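Local coordinates for protein TetR family Transcriptional regulator (Streptococcus agalactiae 2603V/R, PDB 3KKC) that probably binds DNA as a dimeric transcriptional regulator of the TetR family, with a helix-turn-helix motif predicted near its N-terminal end, at residues L110-F113 and R114-E118; K141-L144 and L145-I149. All coordinates share one frame; numbering follows the deposited sequence.

Contact 1. Residues L110-F113 and R114-E118; sequences LLRF and RSELE
Phe113 O takes two backbone N-H groups. Leu117 N reaches Phe113 O at 3.2 Å in a nearly straight bond, with an N-H...O angle of 168°. Glu116 N also lies 3.0 Å from Phe113 O, but that bond is bent and weak. The stronger bond of Glu116 N goes to Arg112 O, at 3.1 Å. The bonds of Leu117 N to Phe113 O and Glu116 N to Arg112 O are the i to i+4 bonds of alpha-helix 107-129, in the C-terminal region of this TetR-family protein; the weak one spans three residues. Two side-chain pairs follow the i to i+4 spacing. Phe113 has CG anti to its backbone N (chi1 175°), and Leu117 lays CD1 over one face of the ring, toward the rim. This CH-pi contact measures 4.0 Å from Leu117 CD1 to the Phe113 ring centroid. The other pair, Arg112 and Glu116, runs side by side. Bends at chi2 and chi3 of Arg112 turn its guanidinium edge to the acid. NH1 of Arg112 meets OE2 of Glu116 at 3.4 Å, a weak hydrogen bond within a salt bridge. The guanidinium and carboxylate planes stand 82° apart, and OE2 meets the guanidinium edge near its plane. Phe72 touches both Phe113 and Glu116, while Leu117 packs on Phe148 of helix 137-157.

Contact 2. Residues K141-L144 and L145-I149; sequences KQFL and LSSFI
Lys141 and Leu145 lie side by side and point the same way, one helical turn apart. Their contact is apolar: CG of Lys141 is 4.1 Å from CD2 of Leu145. The lysine has CG anti to the backbone N (chi1 -167°) and stays extended beyond it. The aliphatic part of the chain therefore runs beside the leucine, and the ammonium group is carried on to a salt bridge with Glu118. In the backbone of the same pair, Leu145 N bonds to Lys141 O at 3.1 Å. The bond is almost straight, at 175°.

Ser147 behaves differently. Its OG sits between the backbone N and the carbonyl carbon (chi1 80°), which folds the hydroxyl back over the preceding turn. Ser147 OG is 3.0 Å from Phe143 O and 3.2 Å from Leu144 O. Backbone bonds run beside it: Ser147 N to Phe143 O, and Phe148 N to Leu144 O at 2.9 Å. Tyr171 OH is hydrogen-bonded to Leu144 O and weakly to Ser147 OG, so this buried carbonyl has partners from its own helix and from another. CB of Ser146 lies 3.2 Å from Gln142 O.

These are contacts over three and four residues, within a largely buried part of helix 137-157. Leu145, Phe148 and Ile149 pack on helix 107-129. Leu144 and Ser147 touch Val175 of helix 164-175. Phe143 packs on Met174 of the second subunit, and Ser147 on Phe143 of that subunit, which places this helix at the dimer interface.

Overall arrangement
Contact 1 precedes contact 2 along the chain, and their centres are 11 Å apart. They lie on consecutive helices, 107-129 and 137-157, both in the C-terminal region of the TetR-family regulator. The two helices meet directly. Glu118 OE1 forms a salt bridge with Lys141 NZ at 3.1 Å. Apolar packing continues beside it: Glu118 CG meets Leu145 CD2 at 3.4 Å, and Leu117 CD1 meets Ile149 CG1 at 3.6 Å. Arg114 also packs on Ile149 through its aliphatic part. Contact 2 reaches the second subunit, whereas contact 1 touches no other chain of the assembly. Helix 107-129 thus packs against a helix that takes part in dimer formation.

Contact 1. Residues L110-F113 and R114-E118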
loop_
_atom_site.group_PDB
_atom_site.type_symbol
_atom_site.label_atom_id
_atom_site.label_comp_id
_atom_site.label_asym_id
_atom_site.label_seq_id
_atom_site.Cartn_x
_atom_site.Cartn_y
_atom_site.Cartn_z
ATOM N N LEU A 110 8.029 -6.562 1.887
ATOM C CA LEU A 110 6.609 -6.680 1.551
ATOM C C LEU A 110 6.386 -7.703 0.434
ATOM O O LEU A 110 5.293 -8.238 0.268
ATOM C CB LEU A 110 6.023 -5.324 1.144
ATOM C CG LEU A 110 4.529 -5.121 1.405
ATOM C CD1 LEU A 110 4.329 -4.678 2.842
ATOM C CD2 LEU A 110 3.935 -4.096 0.455
ATOM N N LEU A 111 7.433 -7.963 -0.334
ATOM C CA LEU A 111 7.328 -8.844 -1.480
ATOM C C LEU A 111 7.429 -10.280 -1.019
ATOM O O LEU A 111 6.534 -11.082 -1.247
ATOM C CB LEU A 111 8.421 -8.526 -2.511
ATOM C CG LEU A 111 7.945 -8.397 -3.964
ATOM C CD1 LEU A 111 9.095 -8.038 -4.926
ATOM C CD2 LEU A 111 7.227 -9.660 -4.432
ATOM N N ARG A 112 8.528 -10.609 -0.359
ATOM C CA ARG A 112 8.743 -11.973 0.095
ATOM C C ARG A 112 7.675 -12.415 1.109
ATOM O O ARG A 112 7.325 -13.602 1.182
ATOM C CB ARG A 112 10.169 -12.152 0.619
ATOM C CG ARG A 112 11.165 -12.604 -0.470
ATOM C CD ARG A 112 11.022 -14.104 -0.812
ATOM N NE ARG A 112 10.751 -14.944 0.367
ATOM C CZ ARG A 112 11.593 -15.128 1.402
ATOM N NH1 ARG A 112 11.253 -15.926 2.422
ATOM N NH2 ARG A 112 12.783 -14.520 1.432
ATOM N N PHE A 113 7.134 -11.453 1.853
ATOM C CA PHE A 113 6.108 -11.746 2.833
ATOM C C PHE A 113 4.799 -12.064 2.119
ATOM O O PHE A 113 4.148 -13.061 2.416
ATOM C CB PHE A 113 5.950 -10.576 3.795
ATOM C CG PHE A 113 4.822 -10.729 4.776
ATOM C CD1 PHE A 113 4.728 -11.854 5.596
ATOM C CD2 PHE A 113 3.869 -9.731 4.910
ATOM C CE1 PHE A 113 3.673 -11.986 6.519
ATOM C CE2 PHE A 113 2.825 -9.856 5.838
ATOM C CZ PHE A 113 2.733 -10.980 6.639
ATOM N N ARG A 114 4.413 -11.238 1.155
ATOM C CA ARG A 114 3.193 -11.527 0.427
ATOM C C ARG A 114 3.317 -12.894 -0.232
ATOM O O ARG A 114 2.337 -13.616 -0.361
ATOM C CB ARG A 114 2.877 -10.446 -0.602
ATOM C CG ARG A 114 1.453 -10.523 -1.145
ATOM C CD ARG A 114 0.955 -9.152 -1.625
ATOM N NE ARG A 114 -0.433 -9.190 -2.097
ATOM C CZ ARG A 114 -0.917 -10.099 -2.949
ATOM N NH1 ARG A 114 -0.131 -11.064 -3.424
ATOM N NH2 ARG A 114 -2.185 -10.043 -3.341
ATOM N N SER A 115 4.524 -13.268 -0.624
ATOM C CA SER A 115 4.707 -14.535 -1.313
ATOM C C SER A 115 4.574 -15.741 -0.389
ATOM O O SER A 115 4.170 -16.817 -0.820
ATOM C CB SER A 115 6.048 -14.568 -2.041
ATOM O OG SER A 115 6.365 -15.886 -2.450
ATOM N N GLU A 116 4.914 -15.573 0.880
ATOM C CA GLU A 116 4.744 -16.666 1.836
ATOM C C GLU A 116 3.259 -16.878 2.135
ATOM O O GLU A 116 2.768 -18.010 2.111
ATOM C CB GLU A 116 5.551 -16.418 3.116
ATOM C CG GLU A 116 7.060 -16.368 2.880
ATOM C CD GLU A 116 7.658 -17.726 2.519
ATOM O OE1 GLU A 116 7.243 -18.746 3.131
ATOM O OE2 GLU A 116 8.552 -17.769 1.637
ATOM N N LEU A 117 2.554 -15.779 2.399
ATOM C CA LEU A 117 1.097 -15.778 2.479
ATOM C C LEU A 117 0.450 -16.523 1.316
ATOM O O LEU A 117 -0.464 -17.299 1.519
ATOM C CB LEU A 117 0.569 -14.351 2.557
ATOM C CG LEU A 117 0.929 -13.578 3.834
ATOM C CD1 LEU A 117 0.553 -12.096 3.705
ATOM C CD2 LEU A 117 0.247 -14.204 5.041
ATOM N N GLU A 118 0.945 -16.328 0.105
ATOM C CA GLU A 118 0.394 -17.031 -1.049
ATOM C C GLU A 118 0.569 -18.537 -0.979
ATOM O O GLU A 118 -0.217 -19.282 -1.553
ATOM C CB GLU A 118 1.038 -16.559 -2.357
ATOM C CG GLU A 118 0.493 -15.289 -2.929
ATOM C CD GLU A 118 0.928 -15.082 -4.378
ATOM O OE1 GLU A 118 1.050 -16.093 -5.114
ATOM O OE2 GLU A 118 1.143 -13.911 -4.781
#

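Contact 2. Residues K141-L144 and L145-I149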
loop_
_atom_site.group_PDB
_atom_site.type_symbol
_atom_site.label_atom_id
_atom_site.label_comp_id
_atom_site.label_asym_id
_atom_site.label_seq_id
_atom_site.Cartn_x
_atom_site.Cartn_y
_atom_site.Cartn_z
ATOM N N LYS A 141 -8.351 -14.355 -4.870
ATOM C CA LYS A 141 -6.998 -14.401 -4.372
ATOM C C LYS A 141 -6.608 -13.005 -3.923
ATOM O O LYS A 141 -6.203 -12.824 -2.767
ATOM C CB LYS A 141 -6.028 -14.935 -5.415
ATOM C CG LYS A 141 -4.686 -15.282 -4.801
ATOM C CD LYS A 141 -3.696 -15.741 -5.851
ATOM C CE LYS A 141 -2.556 -16.489 -5.201
ATOM N NZ LYS A 141 -1.652 -17.055 -6.238
ATOM N N GLN A 142 -6.784 -12.028 -4.825
ATOM C CA GLN A 142 -6.353 -10.643 -4.595
ATOM C C GLN A 142 -7.078 -9.929 -3.439
ATOM O O GLN A 142 -6.469 -9.223 -2.639
ATOM C CB GLN A 142 -6.490 -9.834 -5.888
ATOM C CG GLN A 142 -6.521 -8.310 -5.696
ATOM C CD GLN A 142 -7.896 -7.771 -5.352
ATOM O OE1 GLN A 142 -8.900 -8.249 -5.869
ATOM N NE2 GLN A 142 -7.948 -6.772 -4.470
ATOM N N PHE A 143 -8.383 -10.101 -3.332
ATOM C CA PHE A 143 -9.100 -9.446 -2.243
ATOM C C PHE A 143 -8.686 -9.991 -0.870
ATOM O O PHE A 143 -8.654 -9.271 0.127
ATOM C CB PHE A 143 -10.594 -9.631 -2.453
ATOM C CG PHE A 143 -11.460 -8.839 -1.501
ATOM C CD1 PHE A 143 -12.057 -7.648 -1.907
ATOM C CD2 PHE A 143 -11.731 -9.316 -0.221
ATOM C CE1 PHE A 143 -12.886 -6.926 -1.039
ATOM C CE2 PHE A 143 -12.560 -8.614 0.655
ATOM C CZ PHE A 143 -13.136 -7.421 0.252
ATOM N N LEU A 144 -8.374 -11.279 -0.830
ATOM C CA LEU A 144 -8.175 -11.980 0.430
ATOM C C LEU A 144 -6.779 -11.676 0.995
ATOM O O LEU A 144 -6.635 -11.267 2.156
ATOM C CB LEU A 144 -8.338 -13.486 0.206
ATOM C CG LEU A 144 -9.524 -14.283 0.742
ATOM C CD1 LEU A 144 -10.566 -13.401 1.365
ATOM C CD2 LEU A 144 -10.100 -15.117 -0.367
ATOM N N LEU A 145 -5.762 -11.882 0.158
ATOM C CA LEU A 145 -4.378 -11.661 0.537
ATOM C C LEU A 145 -4.165 -10.214 0.900
ATOM O O LEU A 145 -3.578 -9.908 1.929
ATOM C CB LEU A 145 -3.440 -12.045 -0.604
ATOM C CG LEU A 145 -2.578 -13.273 -0.331
ATOM C CD1 LEU A 145 -3.172 -14.103 0.762
ATOM C CD2 LEU A 145 -2.420 -14.103 -1.593
ATOM N N SER A 146 -4.663 -9.320 0.059
ATOM C CA SER A 146 -4.449 -7.904 0.286
ATOM C C SER A 146 -5.212 -7.380 1.502
ATOM O O SER A 146 -4.727 -6.490 2.209
ATOM C CB SER A 146 -4.807 -7.092 -0.958
ATOM O OG SER A 146 -5.473 -5.906 -0.567
ATOM N N SER A 147 -6.407 -7.907 1.752
ATOM C CA SER A 147 -7.150 -7.451 2.921
ATOM C C SER A 147 -6.555 -8.054 4.216
ATOM O O SER A 147 -6.691 -7.498 5.311
ATOM C CB SER A 147 -8.620 -7.820 2.800
ATOM O OG SER A 147 -8.796 -9.179 3.165
ATOM N N PHE A 148 -5.896 -9.199 4.093
ATOM C CA PHE A 148 -5.195 -9.726 5.249
ATOM C C PHE A 148 -4.025 -8.800 5.601
ATOM O O PHE A 148 -3.952 -8.306 6.735
ATOM C CB PHE A 148 -4.738 -11.170 5.033
ATOM C CG PHE A 148 -3.954 -11.729 6.185
ATOM C CD1 PHE A 148 -4.601 -12.281 7.271
ATOM C CD2 PHE A 148 -2.567 -11.696 6.180
ATOM C CE1 PHE A 148 -3.885 -12.795 8.316
ATOM C CE2 PHE A 148 -1.851 -12.211 7.219
ATOM C CZ PHE A 148 -2.506 -12.756 8.287
ATOM N N ILE A 149 -3.144 -8.545 4.630
ATOM C CA ILE A 149 -2.003 -7.651 4.846
ATOM C C ILE A 149 -2.435 -6.293 5.369
ATOM O O ILE A 149 -1.840 -5.768 6.313
ATOM C CB ILE A 149 -1.132 -7.442 3.592
ATOM C CG1 ILE A 149 -0.677 -8.782 3.019
ATOM C CG2 ILE A 149 0.109 -6.667 3.952
ATOM C CD1 ILE A 149 0.122 -8.649 1.769
#